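Pullulanase (Bacillus acidopullulyticus, PDB 2WAN) hydrolyses the alpha-1,6-glucosidic branch linkages of pullulan and related starch polysaccharides, as a debranching glycoside hydrolase of the alpha-amylase type. Local coordinates at residues Thr849-Phe854 / Asn873-Ser878. Numbering follows the deposited sequence.
With SO4 (sulfate ion), chain M.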
loop_
_atom_site.group_PDB
_atom_site.type_symbol
_atom_site.label_atom_id
_atom_site.label_comp_id
_atom_site.label_asym_id
_atom_site.label_seq_id
_atom_site.Cartn_x
_atom_site.Cartn_y
_atom_site.Cartn_z
ATOM N N THR A 849 -20.184 -13.668 30.433
ATOM C CA THR A 849 -19.216 -14.351 29.592
ATOM C C THR A 849 -19.526 -14.217 28.105
ATOM O O THR A 849 -20.668 -14.396 27.667
ATOM C CB THR A 849 -19.167 -15.845 29.952
ATOM O OG1 THR A 849 -18.879 -15.949 31.347
ATOM C CG2 THR A 849 -18.064 -16.552 29.155
ATOM N N ASN A 850 -18.480 -13.900 27.343
ATOM C CA ASN A 850 -18.568 -13.787 25.896
ATOM C C ASN A 850 -19.532 -12.690 25.446
ATOM O O ASN A 850 -20.280 -12.858 24.494
ATOM C CB ASN A 850 -18.901 -15.120 25.208
ATOM C CG ASN A 850 -18.497 -15.114 23.757
ATOM O OD1 ASN A 850 -17.455 -14.556 23.409
ATOM N ND2 ASN A 850 -19.331 -15.683 22.891
ATOM N N THR A 851 -19.527 -11.574 26.166
ATOM C CA THR A 851 -20.253 -10.381 25.705
ATOM C C THR A 851 -19.320 -9.207 25.927
ATOM O O THR A 851 -18.378 -9.307 26.715
ATOM C CB THR A 851 -21.588 -10.132 26.479
ATOM O OG1 THR A 851 -21.299 -9.852 27.859
ATOM C CG2 THR A 851 -22.559 -11.337 26.369
ATOM N N VAL A 852 -19.554 -8.118 25.183
ATOM C CA VAL A 852 -18.775 -6.888 25.308
ATOM C C VAL A 852 -19.766 -5.746 25.500
ATOM O O VAL A 852 -20.678 -5.555 24.679
ATOM C CB VAL A 852 -17.897 -6.630 24.049
ATOM C CG1 VAL A 852 -17.240 -5.246 24.105
ATOM C CG2 VAL A 852 -16.808 -7.686 23.929
ATOM N N ALA A 853 -19.584 -4.991 26.584
ATOM C CA ALA A 853 -20.444 -3.839 26.893
ATOM C C ALA A 853 -19.601 -2.643 27.254
ATOM O O ALA A 853 -18.651 -2.772 28.016
ATOM C CB ALA A 853 -21.386 -4.161 28.048
ATOM N N PHE A 854 -19.951 -1.478 26.705
ATOM C CA PHE A 854 -19.209 -0.251 27.029
ATOM C C PHE A 854 -20.099 0.960 27.126
ATOM O O PHE A 854 -21.227 0.951 26.624
ATOM C CB PHE A 854 -18.048 -0.000 26.050
ATOM C CG PHE A 854 -18.471 0.143 24.615
ATOM C CD1 PHE A 854 -18.749 1.400 24.075
ATOM C CD2 PHE A 854 -18.579 -0.983 23.795
ATOM C CE1 PHE A 854 -19.136 1.527 22.738
ATOM C CE2 PHE A 854 -18.957 -0.864 22.456
ATOM C CZ PHE A 854 -19.225 0.390 21.919
ATOM N N ASN A 873 -24.128 -8.980 22.087
ATOM C CA ASN A 873 -24.426 -10.337 22.581
ATOM C C ASN A 873 -24.454 -11.365 21.448
ATOM O O ASN A 873 -25.504 -11.552 20.829
ATOM C CB ASN A 873 -25.760 -10.393 23.325
ATOM C CG ASN A 873 -26.077 -11.806 23.794
ATOM O OD1 ASN A 873 -25.161 -12.594 23.989
ATOM N ND2 ASN A 873 -27.345 -12.133 23.930
ATOM N N PRO A 874 -23.319 -12.048 21.195
ATOM C CA PRO A 874 -23.252 -13.045 20.118
ATOM C C PRO A 874 -23.848 -14.399 20.483
ATOM O O PRO A 874 -23.971 -15.269 19.620
ATOM C CB PRO A 874 -21.752 -13.207 19.895
ATOM C CG PRO A 874 -21.145 -12.894 21.221
ATOM C CD PRO A 874 -21.992 -11.796 21.788
ATOM N N ASN A 875 -24.207 -14.565 21.746
ATOM C CA ASN A 875 -24.663 -15.858 22.250
ATOM C C ASN A 875 -26.080 -16.205 21.835
ATOM O O ASN A 875 -26.886 -15.330 21.517
ATOM C CB ASN A 875 -24.509 -15.882 23.763
ATOM C CG ASN A 875 -23.104 -15.580 24.184
ATOM O OD1 ASN A 875 -22.191 -16.373 23.937
ATOM N ND2 ASN A 875 -22.902 -14.402 24.781
ATOM N N LYS A 876 -26.390 -17.502 21.846
ATOM C CA LYS A 876 -27.695 -17.964 21.415
ATOM C C LYS A 876 -28.808 -17.837 22.463
ATOM O O LYS A 876 -29.966 -18.159 22.179
ATOM C CB LYS A 876 -27.577 -19.395 20.877
ATOM C CG LYS A 876 -27.114 -19.399 19.425
ATOM C CD LYS A 876 -26.956 -20.793 18.896
ATOM C CE LYS A 876 -26.493 -20.769 17.452
ATOM N NZ LYS A 876 -26.172 -22.153 16.989
ATOM N N THR A 877 -28.472 -17.352 23.657
ATOM C CA THR A 877 -29.488 -17.026 24.648
ATOM C C THR A 877 -29.386 -15.561 25.012
ATOM O O THR A 877 -28.324 -14.950 24.830
ATOM C CB THR A 877 -29.367 -17.888 25.922
ATOM O OG1 THR A 877 -28.078 -17.695 26.507
ATOM C CG2 THR A 877 -29.529 -19.373 25.585
ATOM N N SER A 878 -30.480 -15.017 25.535
ATOM C CA SER A 878 -30.493 -13.638 26.015
ATOM C C SER A 878 -29.547 -13.516 27.194
ATOM O O SER A 878 -29.294 -14.494 27.910
ATOM C CB SER A 878 -31.905 -13.193 26.407
ATOM O OG SER A 878 -32.363 -13.934 27.534
HETATM S S SO4 M . -15.068 -13.280 28.590
HETATM O O1 SO4 M . -16.361 -12.605 28.473
HETATM O O2 SO4 M . -14.971 -14.340 27.588
HETATM O O3 SO4 M . -13.984 -12.317 28.391
HETATM O O4 SO4 M . -14.954 -13.848 29.932
#
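N873 meets T851 where strand 868-873 runs out beside the start of its antiparallel neighbour, strand 852-856, in the C-terminal all-beta domain. T851 CG2 sits against both N873 OD1, at 3.7 Å, and N875 ND2, while T851 OG1 bonds back to P848 O and S847 OG. N873 OD1 also accepts from N875 N, closing an Asx turn, and from N875 ND2, which sits almost straight out from the carbonyl at 3.0 Å. N873 ND2 donates to T877 O, four residues on and almost in line with the N-H (174°), and also bonds P912 O. P874 packs CD and CG against N850, with CD 3.4 Å from N850 O and CG 3.7 Å from N850 ND2; F699 touches both side chains. N875 then pairs with N850 through its amide. Its chi1 of -56° sets CG beside the backbone N, and N875 ND2 donates to N850 O at 3.1 Å, from above that carbonyl's plane. In return N850 ND2 gives a straighter bond to N875 OD1, also 3.1 Å, the two side-chain amides being turned 66° apart. N850 N donates to O1 of a sulfate, probably from the crystallisation liquor, at 2.7 Å. N875 ND2 thus spends one N-H on each of N873 OD1 and N850 O while its OD1 receives N850 ND2, uncharged bonds that favour one flip of this amide, since the reverse would face donor with donor and oxygen with two acceptors.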